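Local coordinates for protein arsenic responsive repressor ArsR (Corynebacterium glutamicum ATCC 13032, PDB 6J0E) that probably represses transcription by binding operator DNA through a winged helix-turn-helix domain, and is released from it when arsenite, As(III), binds, at residues B[79-82]-B[86-89]; B[35-38]-B[42-45]; B[88-93]-B[97-102]. All coordinates share one frame; numbering follows the deposited sequence.

Contact 1 (B[79-82]-B[86-89])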
loop_
_atom_site.group_PDB
_atom_site.type_symbol
_atom_site.label_atom_id
_atom_site.label_comp_id
_atom_site.label_asym_id
_atom_site.label_seq_id
_atom_site.Cartn_x
_atom_site.Cartn_y
_atom_site.Cartn_z
ATOM N N LYS B 79 -11.301 12.161 13.141
ATOM C CA LYS B 79 -10.909 13.525 12.789
ATOM C C LYS B 79 -9.482 13.397 12.024
ATOM O O LYS B 79 -9.267 14.054 11.054
ATOM C CB LYS B 79 -10.883 14.387 14.060
ATOM C CG LYS B 79 -10.475 15.801 13.788
ATOM C CD LYS B 79 -11.017 16.679 14.855
ATOM C CE LYS B 79 -10.585 18.092 14.566
ATOM N NZ LYS B 79 -9.158 18.187 14.748
ATOM N N LYS B 80 -8.545 12.624 12.549
ATOM C CA LYS B 80 -7.213 12.520 11.959
ATOM C C LYS B 80 -7.331 11.891 10.550
ATOM O O LYS B 80 -6.736 12.389 9.650
ATOM C CB LYS B 80 -6.318 11.686 12.862
ATOM C CG LYS B 80 -6.062 12.383 14.221
ATOM C CD LYS B 80 -5.262 13.677 14.109
ATOM C CE LYS B 80 -4.893 14.146 15.575
ATOM N NZ LYS B 80 -4.264 15.461 15.339
ATOM N N MET B 81 -8.203 10.901 10.369
ATOM C CA MET B 81 -8.357 10.276 9.109
ATOM C C MET B 81 -9.046 11.172 8.051
ATOM O O MET B 81 -8.739 11.128 6.888
ATOM C CB MET B 81 -9.006 8.926 9.199
ATOM C CG MET B 81 -8.021 7.952 9.802
ATOM S SD MET B 81 -8.895 6.409 9.681
ATOM C CE MET B 81 -9.741 6.549 11.187
ATOM N N THR B 82 -10.004 11.952 8.533
ATOM C CA THR B 82 -10.682 12.950 7.676
ATOM C C THR B 82 -9.651 14.119 7.293
ATOM O O THR B 82 -9.727 14.519 6.217
ATOM C CB THR B 82 -11.868 13.527 8.406
ATOM O OG1 THR B 82 -12.845 12.488 8.616
ATOM C CG2 THR B 82 -12.534 14.616 7.611
ATOM N N PHE B 86 -8.499 10.380 4.023
ATOM C CA PHE B 86 -9.010 9.056 3.895
ATOM C C PHE B 86 -10.540 8.923 3.939
ATOM O O PHE B 86 -11.104 7.948 3.444
ATOM C CB PHE B 86 -8.411 8.099 4.931
ATOM C CG PHE B 86 -6.886 7.922 4.785
ATOM C CD1 PHE B 86 -6.400 7.450 3.581
ATOM C CD2 PHE B 86 -6.026 8.232 5.796
ATOM C CE1 PHE B 86 -5.009 7.321 3.402
ATOM C CE2 PHE B 86 -4.630 8.115 5.611
ATOM C CZ PHE B 86 -4.170 7.607 4.474
ATOM N N LEU B 87 -11.103 9.893 4.698
ATOM C CA LEU B 87 -12.604 9.897 4.976
ATOM C C LEU B 87 -13.098 11.272 4.671
ATOM O O LEU B 87 -12.347 12.217 4.678
ATOM C CB LEU B 87 -12.982 9.655 6.425
ATOM C CG LEU B 87 -12.355 8.407 7.028
ATOM C CD1 LEU B 87 -12.618 8.411 8.533
ATOM C CD2 LEU B 87 -12.743 7.084 6.407
ATOM N N ASP B 88 -14.390 11.360 4.480
ATOM C CA ASP B 88 -14.934 12.749 4.579
ATOM C C ASP B 88 -16.289 12.581 5.191
ATOM O O ASP B 88 -16.669 11.481 5.537
ATOM C CB ASP B 88 -15.003 13.508 3.269
ATOM C CG ASP B 88 -15.864 12.874 2.265
ATOM O OD1 ASP B 88 -16.561 11.910 2.504
ATOM O OD2 ASP B 88 -15.888 13.436 1.151
ATOM N N ARG B 89 -16.900 13.723 5.431
ATOM C CA ARG B 89 -18.100 13.715 6.213
ATOM C C ARG B 89 -19.282 13.933 5.241
ATOM O O ARG B 89 -19.221 14.772 4.329
ATOM C CB ARG B 89 -18.008 14.800 7.263
ATOM C CG ARG B 89 -16.982 14.613 8.353
ATOM C CD ARG B 89 -16.398 15.934 8.833
ATOM N NE ARG B 89 -17.424 16.783 9.474
ATOM C CZ ARG B 89 -17.777 16.749 10.774
ATOM N NH1 ARG B 89 -17.241 15.905 11.626
ATOM N NH2 ARG B 89 -18.753 17.538 11.220
HETATM O O HOH W 1 -11.503 14.629 4.231
#
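M81 and F86 meet first through the backbone: the carbonyl of M81 near the end of helix 71-83 turns to the amides of F86, in the loop, and L87, the first residue of strand 87-92. Both hydrogen bonds it receives are weak. F86 N lies 3.0 Å from M81 O, but its N-H...O angle is only 127°, whereas L87 N is better aimed at 144° yet 3.5 Å from the same oxygen. One acceptor is thus shared by two imperfect donors.

A water adds a second polar link, donating to T82 O at 2.7 Å and to L87 O at 2.6 Å. L87 O also receives a CA-H...O contact from T82 CA at 3.5 Å.

The apolar part is carried by M81 and L87. L87 CD1 comes within 3.7 Å of M81 CB, at the root of the methionine chain, while M81 CE goes on to R43 of helix 41-52. The side chains of T82 and L87 cross at about a right angle. With OG1 beside its own backbone N (chi1 -65°), the threonine hydroxyl lies 3.6 Å from L87 CB and is hydrogen-bonded to L78 O, a turn earlier in the helix; T82 CG2 comes near L87 O and D88 CA. The F86 ring meets the ring of F105.

In winged helix-turn-helix terms, this is the junction between the likely recognition helix and the first wing strand. Its chemistry implies a turn fixed by several modest interactions, two weak bonds, one water and one leucine contact, without any single strong bond directly joining the segments.

Contact 2 (B[35-38]-B[42-45])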
loop_
_atom_site.group_PDB
_atom_site.type_symbol
_atom_site.label_atom_id
_atom_site.label_comp_id
_atom_site.label_asym_id
_atom_site.label_seq_id
_atom_site.Cartn_x
_atom_site.Cartn_y
_atom_site.Cartn_z
ATOM N N PHE B 35 1.200 7.288 5.229
ATOM C CA PHE B 35 1.444 6.008 5.815
ATOM C C PHE B 35 1.599 6.092 7.370
ATOM O O PHE B 35 1.191 5.213 8.102
ATOM C CB PHE B 35 2.751 5.396 5.201
ATOM C CG PHE B 35 2.590 4.958 3.802
ATOM C CD1 PHE B 35 1.552 4.157 3.467
ATOM C CD2 PHE B 35 3.557 5.264 2.832
ATOM C CE1 PHE B 35 1.475 3.717 2.117
ATOM C CE2 PHE B 35 3.479 4.789 1.468
ATOM C CZ PHE B 35 2.421 4.044 1.176
ATOM N N LYS B 36 2.098 7.253 7.867
ATOM C CA LYS B 36 2.257 7.512 9.266
ATOM C C LYS B 36 0.864 7.575 9.941
ATOM O O LYS B 36 0.664 6.893 10.952
ATOM C CB LYS B 36 3.127 8.802 9.419
ATOM C CG LYS B 36 3.358 9.144 10.840
ATOM C CD LYS B 36 4.382 10.275 10.860
ATOM C CE LYS B 36 5.196 10.185 12.085
ATOM N NZ LYS B 36 4.292 10.281 13.260
ATOM N N VAL B 37 -0.107 8.179 9.221
ATOM C CA VAL B 37 -1.453 8.244 9.654
ATOM C C VAL B 37 -2.039 6.838 9.770
ATOM O O VAL B 37 -2.747 6.542 10.667
ATOM C CB VAL B 37 -2.341 9.125 8.742
ATOM C CG1 VAL B 37 -3.803 8.970 9.138
ATOM C CG2 VAL B 37 -1.962 10.546 8.872
ATOM N N LEU B 38 -1.732 5.984 8.809
ATOM C CA LEU B 38 -2.166 4.636 8.775
ATOM C C LEU B 38 -1.455 3.716 9.779
ATOM O O LEU B 38 -1.870 2.623 10.027
ATOM C CB LEU B 38 -2.011 4.048 7.373
ATOM C CG LEU B 38 -2.929 4.620 6.298
ATOM C CD1 LEU B 38 -2.599 3.886 5.028
ATOM C CD2 LEU B 38 -4.449 4.277 6.675
ATOM N N VAL B 42 -5.858 1.084 15.723
ATOM C CA VAL B 42 -7.271 1.430 15.881
ATOM C C VAL B 42 -7.729 2.044 14.509
ATOM O O VAL B 42 -8.872 1.863 14.052
ATOM C CB VAL B 42 -7.532 2.332 17.108
ATOM C CG1 VAL B 42 -8.982 2.842 17.157
ATOM C CG2 VAL B 42 -7.174 1.613 18.360
ATOM N N ARG B 43 -6.884 2.924 13.915
ATOM C CA ARG B 43 -7.269 3.508 12.629
ATOM C C ARG B 43 -7.488 2.512 11.567
ATOM O O ARG B 43 -8.400 2.599 10.768
ATOM C CB ARG B 43 -6.245 4.563 12.090
ATOM C CG ARG B 43 -6.281 5.849 12.859
ATOM C CD ARG B 43 -5.198 6.807 12.593
ATOM N NE ARG B 43 -5.188 7.726 13.691
ATOM C CZ ARG B 43 -4.114 8.444 14.017
ATOM N NH1 ARG B 43 -2.916 8.215 13.408
ATOM N NH2 ARG B 43 -4.249 9.328 15.004
ATOM N N LEU B 44 -6.657 1.524 11.537
ATOM C CA LEU B 44 -6.807 0.472 10.533
ATOM C C LEU B 44 -8.069 -0.314 10.716
ATOM O O LEU B 44 -8.718 -0.686 9.731
ATOM C CB LEU B 44 -5.595 -0.523 10.594
ATOM C CG LEU B 44 -4.372 0.113 9.998
ATOM C CD1 LEU B 44 -3.380 -1.088 9.839
ATOM C CD2 LEU B 44 -4.501 0.778 8.660
ATOM N N ARG B 45 -8.354 -0.648 11.963
ATOM C CA ARG B 45 -9.679 -1.255 12.300
ATOM C C ARG B 45 -10.913 -0.433 11.979
ATOM O O ARG B 45 -11.929 -1.033 11.564
ATOM C CB ARG B 45 -9.729 -1.696 13.736
ATOM C CG ARG B 45 -8.694 -2.759 14.022
ATOM C CD ARG B 45 -9.026 -3.765 15.153
ATOM N NE ARG B 45 -9.427 -3.082 16.368
ATOM C CZ ARG B 45 -8.645 -2.557 17.302
ATOM N NH1 ARG B 45 -7.358 -2.544 17.181
ATOM N NH2 ARG B 45 -9.196 -1.962 18.369
#
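The contact lies at the corner between helix 28-38 and helix 41-52, within the winged helix-turn-helix domain of the ArsR family, where R43 reaches back to the carbonyl of V37. R43 CG stands beside the backbone N (chi1 -72°), and the chain then runs extended from CG to NE, carrying the guanidinium across to V37 of helix 28-38. R43 NH1 donates to V37 O over 3.2 Å with a fairly straight N-H...O angle of 160°. The oxygen lies at the guanidinium edge, close to its plane, and the donor is tilted 15° from the carbonyl plane. R43 CD approaches the same oxygen at 3.1 Å, so the arginine meets it with both a methylene and an N-H.

The guanidinium also extends the corner into the helix-turn-helix: R43 NE is hydrogen-bonded to H77 ND1 on helix 71-83, so this side chain links helices 28-38, 41-52 and 71-83. The backbone N of R43 is held separately, by D40 OD1 in the turn.

L38 and L44 supply the apolar half, their side chains crossing at about a right angle. L44 CD2 touches L38 CD2 at 4.0 Å and the backbone oxygen L38 O at 3.5 Å. Beyond the pair lies the second subunit: L38 packs on F35 of that subunit, and L44 on its Y31.

Contact 3 (B[88-93]-B[97-102])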
loop_
_atom_site.group_PDB
_atom_site.type_symbol
_atom_site.label_atom_id
_atom_site.label_comp_id
_atom_site.label_asym_id
_atom_site.label_seq_id
_atom_site.Cartn_x
_atom_site.Cartn_y
_atom_site.Cartn_z
ATOM N N ASP B 88 -14.390 11.360 4.480
ATOM C CA ASP B 88 -14.934 12.749 4.579
ATOM C C ASP B 88 -16.289 12.581 5.191
ATOM O O ASP B 88 -16.669 11.481 5.537
ATOM C CB ASP B 88 -15.003 13.508 3.269
ATOM C CG ASP B 88 -15.864 12.874 2.265
ATOM O OD1 ASP B 88 -16.561 11.910 2.504
ATOM O OD2 ASP B 88 -15.888 13.436 1.151
ATOM N N ARG B 89 -16.900 13.723 5.431
ATOM C CA ARG B 89 -18.100 13.715 6.213
ATOM C C ARG B 89 -19.282 13.933 5.241
ATOM O O ARG B 89 -19.221 14.772 4.329
ATOM C CB ARG B 89 -18.008 14.800 7.263
ATOM C CG ARG B 89 -16.982 14.613 8.353
ATOM C CD ARG B 89 -16.398 15.934 8.833
ATOM N NE ARG B 89 -17.424 16.783 9.474
ATOM C CZ ARG B 89 -17.777 16.749 10.774
ATOM N NH1 ARG B 89 -17.241 15.905 11.626
ATOM N NH2 ARG B 89 -18.753 17.538 11.220
ATOM N N VAL B 90 -20.360 13.256 5.511
ATOM C CA VAL B 90 -21.595 13.470 4.700
ATOM C C VAL B 90 -22.802 13.540 5.683
ATOM O O VAL B 90 -22.839 12.875 6.688
ATOM C CB VAL B 90 -21.759 12.444 3.596
ATOM C CG1 VAL B 90 -20.563 12.538 2.604
ATOM C CG2 VAL B 90 -21.914 11.093 4.212
ATOM N N PRO B 91 -23.710 14.458 5.455
ATOM C CA PRO B 91 -24.764 14.733 6.425
ATOM C C PRO B 91 -25.880 13.794 6.255
ATOM O O PRO B 91 -26.131 13.383 5.147
ATOM C CB PRO B 91 -25.277 16.110 5.925
ATOM C CG PRO B 91 -24.925 16.147 4.460
ATOM C CD PRO B 91 -23.603 15.545 4.457
ATOM N N GLU B 92 -26.549 13.448 7.328
ATOM C CA GLU B 92 -27.832 12.812 7.220
ATOM C C GLU B 92 -28.778 13.662 8.098
ATOM O O GLU B 92 -28.771 13.535 9.307
ATOM C CB GLU B 92 -27.733 11.330 7.619
ATOM C CG GLU B 92 -28.801 10.508 6.911
ATOM C CD GLU B 92 -28.519 9.023 6.885
ATOM O OE1 GLU B 92 -28.469 8.434 5.769
ATOM O OE2 GLU B 92 -28.369 8.428 7.989
ATOM N N GLY B 93 -29.480 14.647 7.495
ATOM C CA GLY B 93 -30.137 15.637 8.291
ATOM C C GLY B 93 -29.027 16.377 9.071
ATOM O O GLY B 93 -27.950 16.758 8.465
ATOM N N LEU B 97 -22.257 11.686 9.288
ATOM C CA LEU B 97 -21.720 10.329 8.995
ATOM C C LEU B 97 -20.305 10.466 8.407
ATOM O O LEU B 97 -19.927 11.497 7.864
ATOM C CB LEU B 97 -22.539 9.618 8.027
ATOM C CG LEU B 97 -24.045 9.605 8.390
ATOM C CD1 LEU B 97 -24.812 8.975 7.278
ATOM C CD2 LEU B 97 -24.215 8.952 9.705
ATOM N N HIS B 98 -19.509 9.389 8.525
ATOM C CA HIS B 98 -18.187 9.372 7.878
ATOM C C HIS B 98 -18.126 8.315 6.832
ATOM O O HIS B 98 -18.641 7.223 7.031
ATOM C CB HIS B 98 -17.213 9.058 8.987
ATOM C CG HIS B 98 -16.798 10.270 9.704
ATOM N ND1 HIS B 98 -17.464 10.728 10.763
ATOM C CD2 HIS B 98 -15.774 11.141 9.491
ATOM C CE1 HIS B 98 -16.906 11.829 11.220
ATOM N NE2 HIS B 98 -15.813 12.063 10.514
ATOM N N ARG B 99 -17.541 8.635 5.667
ATOM C CA ARG B 99 -17.415 7.628 4.638
ATOM C C ARG B 99 -15.983 7.644 4.089
ATOM O O ARG B 99 -15.344 8.692 3.864
ATOM C CB ARG B 99 -18.378 7.791 3.490
ATOM C CG ARG B 99 -18.400 9.185 3.018
ATOM C CD ARG B 99 -18.832 9.258 1.508
ATOM N NE ARG B 99 -18.542 10.629 1.124
ATOM C CZ ARG B 99 -18.993 11.259 0.057
ATOM N NH1 ARG B 99 -19.773 10.649 -0.806
ATOM N NH2 ARG B 99 -18.661 12.524 -0.096
ATOM N N VAL B 100 -15.530 6.459 3.847
ATOM C CA VAL B 100 -14.252 6.292 3.204
ATOM C C VAL B 100 -14.241 6.904 1.788
ATOM O O VAL B 100 -15.195 6.888 0.998
ATOM C CB VAL B 100 -13.813 4.854 3.226
ATOM C CG1 VAL B 100 -14.539 4.066 2.238
ATOM C CG2 VAL B 100 -12.303 4.834 2.965
ATOM N N ARG B 101 -13.151 7.540 1.499
ATOM C CA ARG B 101 -12.844 8.044 0.148
ATOM C C ARG B 101 -11.828 7.051 -0.531
ATOM O O ARG B 101 -10.737 6.796 -0.062
ATOM C CB ARG B 101 -12.270 9.443 0.280
ATOM C CG ARG B 101 -13.220 10.559 0.763
ATOM C CD ARG B 101 -14.438 10.829 -0.107
ATOM N NE ARG B 101 -14.079 11.348 -1.440
ATOM C CZ ARG B 101 -14.683 12.320 -2.108
ATOM N NH1 ARG B 101 -15.620 13.021 -1.502
ATOM N NH2 ARG B 101 -14.271 12.635 -3.356
ATOM N N PRO B 102 -12.157 6.460 -1.656
ATOM C CA PRO B 102 -11.330 5.529 -2.422
ATOM C C PRO B 102 -10.092 6.097 -3.071
ATOM O O PRO B 102 -9.131 5.347 -3.309
ATOM C CB PRO B 102 -12.243 4.976 -3.469
ATOM C CG PRO B 102 -13.529 5.636 -3.335
ATOM C CD PRO B 102 -13.531 6.603 -2.227
HETATM O O HOH W 2 -14.435 13.912 11.478
#
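The guanidinium of R99 has V90 CG1 over one face, 2.9 Å above its plane and offset toward the rim, and D88 OD1 at its edge. R99 holds the carboxylate side-on, the two flat groups being only 22° apart: NE donates to the syn lone pair of D88 OD1 at 2.7 Å, and NH2 to D88 OD2 at 3.2 Å. R101 closes the salt-bridge network, its NH1 meeting D88 OD2 at 2.7 Å with its guanidinium nearly perpendicular to the carboxylate (88°). R101 NH1 and R99 NH2 reach that oxygen from opposite faces of its plane. Two arginines would be expected to keep D88 ionised.

Beneath these groups runs the β-hairpin of strands 87-92 and 95-100, the wing of the winged helix. D88 with R99 and V90 with L97 are antiparallel hydrogen-bonded pairs, V90 N lying 3.0 Å from L97 O; R89 with H98 is the non-hydrogen-bonded pair between them.

R89 and H98 are on the other face, side by side: R89 CG lies 3.5 Å from H98 NE2, and a water 2.5 Å from H98 NE2 has a weak bond to R89 NH1. Toward the hairpin tip, L97 CD1 touches E92 OE2 at 3.7 Å.

Contacts 1 and 3 share D88 and R89 of strand 87-92, and their centres are 8 Å apart. F86 O lies 2.9 Å from R101 N, a probable hydrogen bond, and T82 OG1 packs on H98 CD2 at 3.3 Å. Contact 2, centred 11 Å from contact 1, joins it through F86 CZ on L38 CG and K80 CG on R43 NH2. Contacts 2 and 3 do not touch, their nearest atoms being about 9 Å apart, yet both reach the second subunit. Arsenic, in the pocket formed by A51, G54 and C55, lies about 11 Å from the side chain of L87 and 10 Å from that of R99, so neither side chain touches it; V100 of segment 97-102 packs on C55.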